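Local coordinates for endo-xylogalacturonan hydrolase A (Aspergillus tubingensis, PDB 4C2L), which hydrolyses xylogalacturonan, a galacturonan backbone heavily substituted with xylose that forms part of the hairy regions of pectin, at residues Leu123-Ser128 with Ser181-Lys186; Pro33-Ala38 with Ser60-Gly65; Ala341-Gly346 with Ile353-Phe358; Thr134-Thr139 with Val168-Leu173; Ile227-Thr230 with Gly234-Val237. One frame throughout, in Å; residues are numbered along the deposited sequence. Where two conformers were deposited one is given.

Overall arrangement
The chain coils into a parallel beta-helix, and four of the contacts follow its length. Contact 2, where helix 32-42 closes the N-terminal end, is followed by contact 4 (centres about 17 Å apart), contact 5 (about 16 Å further) and contact 3 (another 17 Å or so), so contacts 2 and 3 lie about 47 Å apart on opposite sides of the chain's centre. Contacts 3, 4 and 5 each bring a strand of the parallel sheet containing 134-139, 235-240 and 339-344 against a strand from another face. Contact 1 lies at the surface; contact 4 is nested within its chain loop. Lys186 of contact 1 lies about 6 Å from the inferred proton donor, side chain to side chain; contact 5 flanks the inferred active-site His233 in sequence.

Contact 1 of 5, residues Leu123-Ser128 with Ser181-Lys186; sequences LFASDS and SDNPPK
Asn183, which lies against Ala125, gives its backbone N to Ser181 OG at 3.2 Å in an ST turn (N-H...O 158°), and the same hydroxyl is hydrogen-bonded to Asp122 OD1. Asp122 OD1 also receives Asn183 ND2, so one carboxylate oxygen holds both the turn and the amide. In this right-handed parallel beta-helix of the GH28 family, the contact joins the last turn of helix 118-126 to the long loop between strands 168-176 and 191-196. The amide of Asn183 turns a flat face to the helix. The Ala125 methyl sits over that face, with CB 3.4 Å from Asn183 CG and 3.7 Å from Asn183 ND2. Further along the loop, the stem of Lys186 crosses Phe124 at about a right angle and approaches its ring obliquely. Arg132 ties the two parts together, making a cation-pi contact with the Phe124 ring and a hydrogen bond from NH1 to Lys186 O. The Lys186 chain bends at chi2 (-71°), which lets its first carbons pack on the aromatic while its amine end leads away from the helix. That side chain lies about 6 Å from the side chain of Asp210, the proton donor by similarity, so the loop probably borders the substrate cleft. On the ring, the nearest atom to Lys186 CB is Phe124 CE2, at 3.9 Å.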
# COMPACT_ATOMS: atom_id res chain seq x y z
N LEU A 123 -20.45 -6.60 -1.85
CA LEU A 123 -20.52 -7.42 -3.06
C LEU A 123 -19.33 -8.39 -3.14
O LEU A 123 -19.52 -9.58 -3.36
CB LEU A 123 -20.57 -6.55 -4.31
CG LEU A 123 -20.70 -7.26 -5.66
CD1 LEU A 123 -21.86 -8.25 -5.67
CD2 LEU A 123 -20.88 -6.22 -6.76
N PHE A 124 -18.13 -7.87 -2.91
CA PHE A 124 -16.95 -8.73 -2.93
C PHE A 124 -17.05 -9.86 -1.89
O PHE A 124 -16.59 -10.97 -2.13
CB PHE A 124 -15.70 -7.90 -2.68
CG PHE A 124 -14.44 -8.71 -2.72
CD1 PHE A 124 -13.96 -9.17 -3.93
CD2 PHE A 124 -13.76 -9.03 -1.54
CE1 PHE A 124 -12.79 -9.92 -3.99
CE2 PHE A 124 -12.60 -9.79 -1.60
CZ PHE A 124 -12.13 -10.24 -2.83
N ALA A 125 -17.62 -9.55 -0.73
CA ALA A 125 -17.77 -10.54 0.35
C ALA A 125 -18.61 -11.74 -0.10
O ALA A 125 -18.31 -12.87 0.28
CB ALA A 125 -18.38 -9.89 1.59
N SER A 126 -19.63 -11.49 -0.92
CA SER A 126 -20.50 -12.57 -1.42
C SER A 126 -20.02 -13.16 -2.73
O SER A 126 -20.38 -14.30 -3.08
CB SER A 126 -21.94 -12.07 -1.60
OG SER A 126 -22.59 -11.90 -0.36
N ASP A 127 -19.21 -12.40 -3.47
CA ASP A 127 -18.77 -12.80 -4.81
C ASP A 127 -17.32 -12.36 -5.03
O ASP A 127 -17.05 -11.23 -5.42
CB ASP A 127 -19.69 -12.16 -5.85
CG ASP A 127 -19.31 -12.51 -7.29
OD1 ASP A 127 -18.34 -13.26 -7.53
OD2 ASP A 127 -20.00 -12.01 -8.20
N SER A 128 -16.39 -13.27 -4.79
CA SER A 128 -14.97 -12.94 -4.85
C SER A 128 -14.50 -12.65 -6.29
O SER A 128 -13.38 -12.22 -6.47
CB SER A 128 -14.15 -14.08 -4.24
OG SER A 128 -14.31 -15.24 -5.04
N SER A 181 -20.81 -2.63 8.18
CA SER A 181 -21.39 -3.96 8.37
C SER A 181 -20.34 -4.91 8.93
O SER A 181 -19.29 -4.47 9.38
CB SER A 181 -21.94 -4.50 7.05
OG SER A 181 -20.92 -4.85 6.15
N ASP A 182 -20.63 -6.21 8.86
CA ASP A 182 -19.72 -7.24 9.33
C ASP A 182 -18.72 -7.63 8.25
O ASP A 182 -17.80 -8.38 8.52
CB ASP A 182 -20.50 -8.48 9.76
CG ASP A 182 -21.44 -8.20 10.91
OD1 ASP A 182 -20.93 -7.92 12.01
OD2 ASP A 182 -22.68 -8.26 10.70
N ASN A 183 -18.93 -7.15 7.03
CA ASN A 183 -17.99 -7.42 5.95
C ASN A 183 -16.84 -6.43 6.01
O ASN A 183 -17.08 -5.23 5.96
CB ASN A 183 -18.68 -7.33 4.59
CG ASN A 183 -19.70 -8.43 4.40
OD1 ASN A 183 -19.46 -9.58 4.76
ND2 ASN A 183 -20.82 -8.09 3.79
N PRO A 184 -15.60 -6.93 6.11
CA PRO A 184 -14.46 -6.01 6.22
C PRO A 184 -14.11 -5.33 4.89
O PRO A 184 -14.53 -5.81 3.81
CB PRO A 184 -13.30 -6.91 6.69
CG PRO A 184 -13.72 -8.30 6.37
CD PRO A 184 -15.20 -8.35 6.11
N PRO A 185 -13.38 -4.21 4.97
CA PRO A 185 -12.93 -3.52 3.75
C PRO A 185 -11.71 -4.26 3.16
O PRO A 185 -10.57 -3.81 3.30
CB PRO A 185 -12.55 -2.13 4.26
CG PRO A 185 -12.24 -2.30 5.71
CD PRO A 185 -13.05 -3.47 6.20
N LYS A 186 -11.97 -5.39 2.51
CA LYS A 186 -10.90 -6.26 2.01
C LYS A 186 -10.01 -5.57 0.98
O LYS A 186 -10.50 -4.81 0.15
CB LYS A 186 -11.51 -7.50 1.34
CG LYS A 186 -12.17 -8.48 2.28
CD LYS A 186 -11.17 -9.22 3.13
CE LYS A 186 -11.84 -10.40 3.83
NZ LYS A 186 -10.86 -11.12 4.70

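Contact 2 of 5, residues Pro33-Ala38 with Ser60-Gly65; sequences PAITEA and SVLDLG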
# COMPACT_ATOMS: atom_id res chain seq x y z
N PRO A 33 -17.60 15.61 -15.97
CA PRO A 33 -17.29 16.43 -17.16
C PRO A 33 -16.92 17.88 -16.83
O PRO A 33 -16.00 18.42 -17.44
CB PRO A 33 -18.60 16.37 -17.97
CG PRO A 33 -19.13 15.01 -17.63
CD PRO A 33 -18.85 14.85 -16.14
N ALA A 34 -17.62 18.48 -15.87
CA ALA A 34 -17.29 19.83 -15.41
C ALA A 34 -15.87 19.91 -14.87
O ALA A 34 -15.16 20.89 -15.11
CB ALA A 34 -18.27 20.30 -14.35
N ILE A 35 -15.46 18.87 -14.14
CA ILE A 35 -14.11 18.81 -13.59
C ILE A 35 -13.04 18.67 -14.68
O ILE A 35 -12.04 19.40 -14.68
CB ILE A 35 -13.99 17.67 -12.55
CG1 ILE A 35 -14.95 17.93 -11.37
CG2 ILE A 35 -12.55 17.51 -12.09
CD1 ILE A 35 -15.17 16.73 -10.45
N THR A 36 -13.24 17.77 -15.64
CA THR A 36 -12.23 17.61 -16.68
C THR A 36 -12.20 18.80 -17.63
O THR A 36 -11.15 19.11 -18.18
CB THR A 36 -12.35 16.28 -17.46
OG1 THR A 36 -13.66 16.19 -18.03
CG2 THR A 36 -12.10 15.10 -16.51
N GLU A 37 -13.32 19.48 -17.80
CA GLU A 37 -13.29 20.69 -18.63
C GLU A 37 -12.49 21.78 -17.92
O GLU A 37 -11.71 22.48 -18.56
CB GLU A 37 -14.69 21.18 -18.98
CG GLU A 37 -14.71 22.14 -20.17
CD GLU A 37 -14.29 23.55 -19.78
OE1 GLU A 37 -14.57 23.94 -18.62
OE2 GLU A 37 -13.67 24.25 -20.63
N ALA A 38 -12.67 21.91 -16.60
CA ALA A 38 -11.88 22.86 -15.82
C ALA A 38 -10.39 22.51 -15.91
O ALA A 38 -9.55 23.41 -16.11
CB ALA A 38 -12.34 22.87 -14.36
N SER A 60 -18.28 8.63 -12.47
CA SER A 60 -17.51 7.94 -13.50
C SER A 60 -16.03 8.14 -13.23
O SER A 60 -15.67 8.89 -12.31
CB SER A 60 -17.88 8.50 -14.87
OG SER A 60 -17.63 9.90 -14.92
N VAL A 61 -15.18 7.48 -14.01
CA VAL A 61 -13.73 7.64 -13.85
C VAL A 61 -13.34 9.10 -14.05
O VAL A 61 -13.77 9.72 -15.02
CB VAL A 61 -12.97 6.80 -14.89
CG1 VAL A 61 -11.47 7.11 -14.85
CG2 VAL A 61 -13.25 5.31 -14.67
N LEU A 62 -12.53 9.64 -13.13
CA LEU A 62 -11.99 10.99 -13.27
C LEU A 62 -10.57 10.89 -13.81
O LEU A 62 -9.67 10.39 -13.13
CB LEU A 62 -11.95 11.71 -11.92
CG LEU A 62 -11.30 13.10 -11.90
CD1 LEU A 62 -11.98 14.03 -12.88
CD2 LEU A 62 -11.36 13.68 -10.49
N ASP A 63 -10.39 11.34 -15.04
CA ASP A 63 -9.11 11.22 -15.70
C ASP A 63 -8.40 12.56 -15.61
O ASP A 63 -8.94 13.58 -16.05
CB ASP A 63 -9.33 10.80 -17.16
CG ASP A 63 -8.06 10.38 -17.84
OD1 ASP A 63 -7.15 11.23 -17.94
OD2 ASP A 63 -7.96 9.21 -18.28
N LEU A 64 -7.21 12.58 -15.01
CA LEU A 64 -6.47 13.82 -14.78
C LEU A 64 -5.41 14.10 -15.86
O LEU A 64 -4.52 14.94 -15.67
CB LEU A 64 -5.83 13.82 -13.39
CG LEU A 64 -6.80 13.68 -12.21
CD1 LEU A 64 -6.04 13.83 -10.89
CD2 LEU A 64 -7.93 14.70 -12.30
N GLY A 65 -5.56 13.43 -17.00
CA GLY A 65 -4.53 13.47 -18.03
C GLY A 65 -4.22 14.83 -18.63
O GLY A 65 -3.14 15.01 -19.19
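Thr36 turns its methyl, not its hydroxyl, to the facing strand: Thr36 CG2 lies 3.5 Å from the backbone oxygen Asp63 O. The side-chain torsion (chi1 57°) sets that methyl anti to the carbonyl carbon and directs OG1 back over its own helix, where its bonding to main-chain oxygens of the preceding turn is weak. Beside it, Leu62 CD1 touches two methyls, reaching Ile35 CG2 at 3.6 Å and Thr36 CG2 at 3.8 Å. The Leu62 side chain lies across that of Ile35 but runs alongside Thr36, pointing the other way. Helix 32-42 belongs to the N-terminal part of the beta-helix, where a helix characteristically covers the end of the apolar core in this family. Leu62 belongs to strand 62-63; backbone hydrogen bonds join Leu62 to Met93 and Ser95 of the next coil, and Leu64 to Ser95. At the end of the strand, Asp63 OD1 accepts Gly65 N at 2.9 Å, an Asx turn. With Leu62 CD1 packed on the Ile35 and Thr36 methyls, and the Thr36 methyl also against Asp63 O, helix and strand meet through van der Waals packing, without a directional bond between the two segments.

Contact 3 of 5, residues Ala341-Gly346 with Ile353-Phe358; sequences ANLDCG and ISISGF
The Phe358 ring is approached obliquely by the methyl of Ala341, whose CB stands 4.3 Å from Phe358 CZ. Around the same ring lie the side chains of Phe328 and Ala297, so the aromatic is packed among neighbouring strands as well as against Ala341. Deeper along the pair, Leu343 and Ile355 meet tip to tip: Leu343 CD1 and Ile355 CD1 are 3.8 Å apart. Both chains run out straight at chi2 (-179° in Leu343, 170° in Ile355), which carries the terminal methyls across the gap between backbones. The spacing is that of facing sheets and not of paired strands, with CA atoms 9.6 Å apart for Leu343 and Ile353 and 10.4 Å for Ala341 and Phe358. Strands 339-344 and 350-358 belong to one late coil of the parallel beta-helix, largely within the fifth PbH1 repeat, and their alternate side chains fill its interior: Ala341 and Leu343 from one wall, Ile353 and Ile355 from the other. The intervening Asn342 points away from this core and has both ends of its amide satisfied, OD1 by Ser387 N and ND2 by Tyr296 OH. At the corner, Gly357 takes a positive phi, and the chain turns there onto a different face before Phe358 directs its ring back inward. A disulfide from Cys345, just after the first strand, to Cys351, near the start of the second, closes the short connection.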
# COMPACT_ATOMS: atom_id res chain seq x y z
N ALA A 341 8.24 -13.45 15.69
CA ALA A 341 8.67 -13.36 14.29
C ALA A 341 8.78 -14.75 13.67
O ALA A 341 9.16 -15.69 14.35
CB ALA A 341 10.00 -12.63 14.18
N ASN A 342 8.45 -14.86 12.39
CA ASN A 342 8.49 -16.13 11.68
C ASN A 342 9.29 -15.90 10.40
O ASN A 342 8.78 -15.34 9.43
CB ASN A 342 7.07 -16.61 11.35
CG ASN A 342 7.01 -18.09 10.97
OD1 ASN A 342 7.99 -18.66 10.48
ND2 ASN A 342 5.86 -18.71 11.20
N LEU A 343 10.55 -16.31 10.41
CA LEU A 343 11.46 -16.02 9.31
C LEU A 343 11.67 -17.30 8.53
O LEU A 343 12.63 -18.05 8.76
CB LEU A 343 12.79 -15.47 9.83
CG LEU A 343 12.76 -14.34 10.88
CD1 LEU A 343 14.15 -13.89 11.29
CD2 LEU A 343 11.95 -13.15 10.38
N ASP A 344 10.73 -17.57 7.62
CA ASP A 344 10.78 -18.79 6.83
C ASP A 344 11.46 -18.54 5.48
O ASP A 344 10.80 -18.49 4.44
CB ASP A 344 9.38 -19.39 6.64
CG ASP A 344 9.43 -20.85 6.21
OD1 ASP A 344 10.28 -21.59 6.75
OD2 ASP A 344 8.63 -21.25 5.34
N CYS A 345 12.79 -18.39 5.48
CA CYS A 345 13.51 -18.22 4.22
C CYS A 345 13.48 -19.51 3.38
O CYS A 345 13.37 -20.60 3.94
CB CYS A 345 14.95 -17.76 4.46
SG CYS A 345 15.05 -15.95 4.61
N GLY A 346 13.56 -19.36 2.06
CA GLY A 346 13.48 -20.49 1.15
C GLY A 346 14.72 -21.37 1.23
O GLY A 346 15.81 -20.90 1.53
N ILE A 353 19.52 -11.31 5.78
CA ILE A 353 18.86 -10.41 6.73
C ILE A 353 19.68 -10.25 8.01
O ILE A 353 20.24 -11.22 8.52
CB ILE A 353 17.38 -10.81 7.00
CG1 ILE A 353 16.73 -9.89 8.04
CG2 ILE A 353 17.25 -12.28 7.36
CD1 ILE A 353 15.22 -10.07 8.15
N SER A 354 19.79 -9.01 8.46
CA SER A 354 20.47 -8.67 9.72
C SER A 354 19.50 -7.93 10.64
O SER A 354 18.90 -6.94 10.22
CB SER A 354 21.69 -7.79 9.41
OG SER A 354 22.40 -7.45 10.59
N ILE A 355 19.38 -8.39 11.88
CA ILE A 355 18.46 -7.82 12.84
C ILE A 355 19.24 -7.23 14.00
O ILE A 355 20.14 -7.88 14.54
CB ILE A 355 17.45 -8.87 13.33
CG1 ILE A 355 16.72 -9.49 12.14
CG2 ILE A 355 16.46 -8.25 14.32
CD1 ILE A 355 15.88 -10.70 12.48
N SER A 356 18.90 -6.00 14.38
CA SER A 356 19.53 -5.37 15.56
C SER A 356 18.49 -4.55 16.32
O SER A 356 17.49 -4.12 15.75
CB SER A 356 20.70 -4.49 15.16
OG SER A 356 20.27 -3.42 14.34
N GLY A 357 18.74 -4.33 17.61
CA GLY A 357 17.80 -3.57 18.44
C GLY A 357 16.39 -4.12 18.35
O GLY A 357 15.41 -3.35 18.26
N PHE A 358 16.27 -5.44 18.37
CA PHE A 358 14.97 -6.08 18.26
C PHE A 358 14.48 -6.36 19.67
O PHE A 358 14.86 -7.35 20.28
CB PHE A 358 15.12 -7.38 17.47
CG PHE A 358 13.82 -8.00 17.05
CD1 PHE A 358 13.13 -7.53 15.95
CD2 PHE A 358 13.31 -9.09 17.75
CE1 PHE A 358 11.94 -8.12 15.55
CE2 PHE A 358 12.12 -9.69 17.36
CZ PHE A 358 11.44 -9.20 16.26

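Contact 4 of 5, residues Thr134-Thr139 with Val168-Leu173; sequences TLLYIT and VVFSNL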
# COMPACT_ATOMS: atom_id res chain seq x y z
N THR A 134 -8.87 0.83 -8.22
CA THR A 134 -8.00 1.58 -7.30
C THR A 134 -8.46 3.02 -7.24
O THR A 134 -8.83 3.59 -8.27
CB THR A 134 -6.56 1.50 -7.83
OG1 THR A 134 -6.18 0.12 -7.74
CG2 THR A 134 -5.58 2.41 -7.04
N LEU A 135 -8.43 3.61 -6.04
CA LEU A 135 -8.96 4.97 -5.87
C LEU A 135 -8.09 6.02 -6.59
O LEU A 135 -8.64 6.84 -7.36
CB LEU A 135 -9.09 5.30 -4.37
CG LEU A 135 -9.51 6.73 -4.07
CD1 LEU A 135 -10.94 6.95 -4.55
CD2 LEU A 135 -9.40 6.95 -2.57
N LEU A 136 -6.77 6.02 -6.34
CA LEU A 136 -5.84 6.95 -7.00
C LEU A 136 -4.77 6.11 -7.69
O LEU A 136 -3.93 5.47 -7.02
CB LEU A 136 -5.20 7.91 -5.99
CG LEU A 136 -4.21 8.93 -6.57
CD1 LEU A 136 -4.86 9.77 -7.68
CD2 LEU A 136 -3.72 9.83 -5.46
N TYR A 137 -4.83 6.08 -9.01
CA TYR A 137 -4.03 5.16 -9.79
C TYR A 137 -3.07 5.97 -10.65
O TYR A 137 -3.49 6.67 -11.59
CB TYR A 137 -4.97 4.32 -10.66
CG TYR A 137 -4.29 3.25 -11.48
CD1 TYR A 137 -4.12 1.96 -10.95
CD2 TYR A 137 -3.88 3.50 -12.79
CE1 TYR A 137 -3.50 0.97 -11.70
CE2 TYR A 137 -3.27 2.51 -13.55
CZ TYR A 137 -3.10 1.25 -13.00
OH TYR A 137 -2.51 0.24 -13.72
N ILE A 138 -1.79 5.91 -10.30
CA ILE A 138 -0.76 6.68 -10.98
C ILE A 138 0.06 5.72 -11.83
O ILE A 138 0.58 4.71 -11.33
CB ILE A 138 0.15 7.40 -9.95
CG1 ILE A 138 -0.61 8.51 -9.25
CG2 ILE A 138 1.42 7.96 -10.60
CD1 ILE A 138 -0.02 8.87 -7.89
N THR A 139 0.17 6.00 -13.13
CA THR A 139 0.98 5.15 -13.98
C THR A 139 1.80 6.02 -14.91
O THR A 139 1.26 6.90 -15.59
CB THR A 139 0.14 4.11 -14.76
OG1 THR A 139 1.03 3.32 -15.56
CG2 THR A 139 -0.94 4.77 -15.63
N VAL A 168 7.50 10.80 -7.09
CA VAL A 168 6.13 10.85 -6.62
C VAL A 168 6.19 10.98 -5.10
O VAL A 168 6.86 10.19 -4.43
CB VAL A 168 5.37 9.56 -6.99
CG1 VAL A 168 3.92 9.62 -6.51
CG2 VAL A 168 5.43 9.36 -8.50
N VAL A 169 5.49 11.97 -4.57
CA VAL A 169 5.51 12.20 -3.12
C VAL A 169 4.10 12.24 -2.55
O VAL A 169 3.26 13.01 -3.02
CB VAL A 169 6.24 13.51 -2.76
CG1 VAL A 169 6.21 13.73 -1.25
CG2 VAL A 169 7.68 13.47 -3.24
N PHE A 170 3.85 11.40 -1.54
CA PHE A 170 2.59 11.39 -0.79
C PHE A 170 2.93 11.94 0.58
O PHE A 170 3.79 11.40 1.26
CB PHE A 170 2.06 9.96 -0.61
CG PHE A 170 1.73 9.25 -1.89
CD1 PHE A 170 2.69 8.50 -2.56
CD2 PHE A 170 0.44 9.29 -2.41
CE1 PHE A 170 2.39 7.81 -3.74
CE2 PHE A 170 0.12 8.61 -3.60
CZ PHE A 170 1.10 7.87 -4.26
N SER A 171 2.27 13.03 0.98
CA SER A 171 2.58 13.66 2.27
C SER A 171 1.34 14.06 3.05
O SER A 171 0.39 14.55 2.47
CB SER A 171 3.44 14.91 2.02
OG SER A 171 3.73 15.54 3.24
N ASN A 172 1.36 13.87 4.37
CA ASN A 172 0.29 14.38 5.23
C ASN A 172 -1.08 13.88 4.78
O ASN A 172 -2.01 14.67 4.58
CB ASN A 172 0.31 15.92 5.23
CG ASN A 172 1.52 16.47 5.95
OD1 ASN A 172 1.90 15.95 7.00
ND2 ASN A 172 2.12 17.50 5.40
N LEU A 173 -1.20 12.57 4.60
CA LEU A 173 -2.46 11.97 4.18
C LEU A 173 -3.11 11.23 5.34
O LEU A 173 -2.42 10.58 6.15
CB LEU A 173 -2.25 11.00 3.01
CG LEU A 173 -1.66 11.53 1.70
CD1 LEU A 173 -1.64 10.40 0.67
CD2 LEU A 173 -2.48 12.70 1.16
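The backbones carrying Ile138 and Val168 face each other across the core, their CA atoms 9.2 Å apart, and diverge to 11.4 Å between the CA atoms of Leu136 and Phe170. The wider end is filled by the Phe170 ring. Leu136 CD2 meets its edge, close to the ring plane and 4.4 Å from Phe170 CE2. Ile138, on the same segment as Leu136, brings CD1 in obliquely to lie 3.9 Å from Phe170 CZ. With CG anti to the carbonyl carbon (chi1 -63°), Phe170 brings its ring end nearer to the other strand than its CB bond alone would. In the parallel beta-helix these strands lie on different faces, and they are separated along the chain by strands 142-152 and 159-162 among others; the packing therefore links one coil with the next. Ile146 from strand 142-152 and Val161 from strand 159-162 also touch Phe170, and Phe191 adds an edge-to-face ring contact. At the narrower end the same Ile138 methyl serves a second neighbour, Val168. Its CD1 lies 4.2 Å from Val168 CG1, a branch that points into the core while the next side chain along, Val169, faces outward.

Contact 5 of 5, residues Ile227-Thr230 with Gly234-Val237; sequences ISCT and GISV. With NAG (2-acetamido-2-deoxy-beta-D-glucopyranose), chain D.
Ile235 folds at chi2 (-64°), and the fold of its chain carries the terminal methyl toward two inward-facing side chains of strand 227-230. Ile235 CD1 rests 4.3 Å from Cys229 SG and 4.4 Å from Ile227 CG2, touching both residues of the strand that alternate inward with the one terminal carbon. These are loose apolar contacts inside the beta-helix core. The sulfur is bonded to Cys212 SG, which limits its movement. Just before Ile235, Gly234 adopts a positive phi of 98°, a conformation that suits glycine. The short connection between the strands holds His233, an active-site residue by similarity, so this core packing lies close to the probable catalytic residues, with the side chain of Cys229 about 9 Å from that of His233. On the outer side, Thr230 carries its methyl away from the core toward a glycan: Thr230 CG2 is 3.8 Å from O7 of the N-acetylglucosamine and 3.9 Å from its C8. Ile227 and Ile235 both also pack on Val213 of strand 213-215, while Ala256 and Val253 of strand 246-259 and Phe286 and Phe289 of strand 279-294 continue the hydrophobic interior into the following coils.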
# COMPACT_ATOMS: atom_id res chain seq x y z
N ILE A 227 4.90 6.73 9.52
CA ILE A 227 3.64 6.20 9.07
C ILE A 227 3.00 5.46 10.23
O ILE A 227 3.69 4.82 11.04
CB ILE A 227 3.84 5.30 7.82
CG1 ILE A 227 2.49 4.78 7.30
CG2 ILE A 227 4.78 4.13 8.11
CD1 ILE A 227 2.56 4.31 5.86
N SER A 228 1.69 5.61 10.34
CA SER A 228 0.92 4.85 11.30
C SER A 228 -0.09 4.00 10.55
O SER A 228 -0.79 4.50 9.66
CB SER A 228 0.20 5.79 12.26
OG SER A 228 -0.67 5.05 13.09
N CYS A 229 -0.16 2.72 10.90
CA CYS A 229 -1.06 1.76 10.24
C CYS A 229 -1.83 0.97 11.28
O CYS A 229 -1.23 0.37 12.18
CB CYS A 229 -0.27 0.77 9.37
SG CYS A 229 1.09 1.49 8.41
N THR A 230 -3.15 0.94 11.15
CA THR A 230 -4.00 0.21 12.09
C THR A 230 -4.85 -0.80 11.35
O THR A 230 -5.56 -0.44 10.42
CB THR A 230 -4.93 1.18 12.86
OG1 THR A 230 -4.14 2.14 13.58
CG2 THR A 230 -5.79 0.43 13.85
N GLY A 234 0.66 -4.96 7.25
CA GLY A 234 2.05 -4.52 7.45
C GLY A 234 2.71 -3.76 6.31
O GLY A 234 2.09 -3.49 5.28
N ILE A 235 3.97 -3.39 6.53
CA ILE A 235 4.83 -2.80 5.50
C ILE A 235 5.46 -4.03 4.86
O ILE A 235 6.27 -4.71 5.49
CB ILE A 235 5.92 -1.90 6.12
CG1 ILE A 235 5.31 -0.76 6.94
CG2 ILE A 235 6.88 -1.35 5.07
CD1 ILE A 235 4.50 0.25 6.16
N SER A 236 5.05 -4.33 3.63
CA SER A 236 5.20 -5.66 3.08
C SER A 236 5.90 -5.63 1.72
O SER A 236 5.48 -4.92 0.83
CB SER A 236 3.79 -6.25 2.92
OG SER A 236 3.81 -7.62 2.59
N VAL A 237 6.99 -6.38 1.58
CA VAL A 237 7.59 -6.57 0.26
C VAL A 237 6.85 -7.74 -0.40
O VAL A 237 6.84 -8.86 0.12
CB VAL A 237 9.10 -6.87 0.30
CG1 VAL A 237 9.62 -7.25 -1.09
CG2 VAL A 237 9.87 -5.66 0.84
C1 NAG D . -6.70 -2.73 18.49
C2 NAG D . -7.78 -1.66 18.55
C3 NAG D . -8.43 -1.59 19.93
C4 NAG D . -8.88 -2.97 20.39
C5 NAG D . -7.68 -3.90 20.33
C6 NAG D . -8.01 -5.31 20.80
C7 NAG D . -7.54 0.47 17.38
C8 NAG D . -6.74 1.74 17.35
N2 NAG D . -7.16 -0.38 18.32
O3 NAG D . -9.52 -0.69 19.87
O4 NAG D . -9.39 -2.91 21.72
O5 NAG D . -7.21 -3.96 18.98
O6 NAG D . -9.02 -5.84 19.97
O7 NAG D . -8.47 0.25 16.59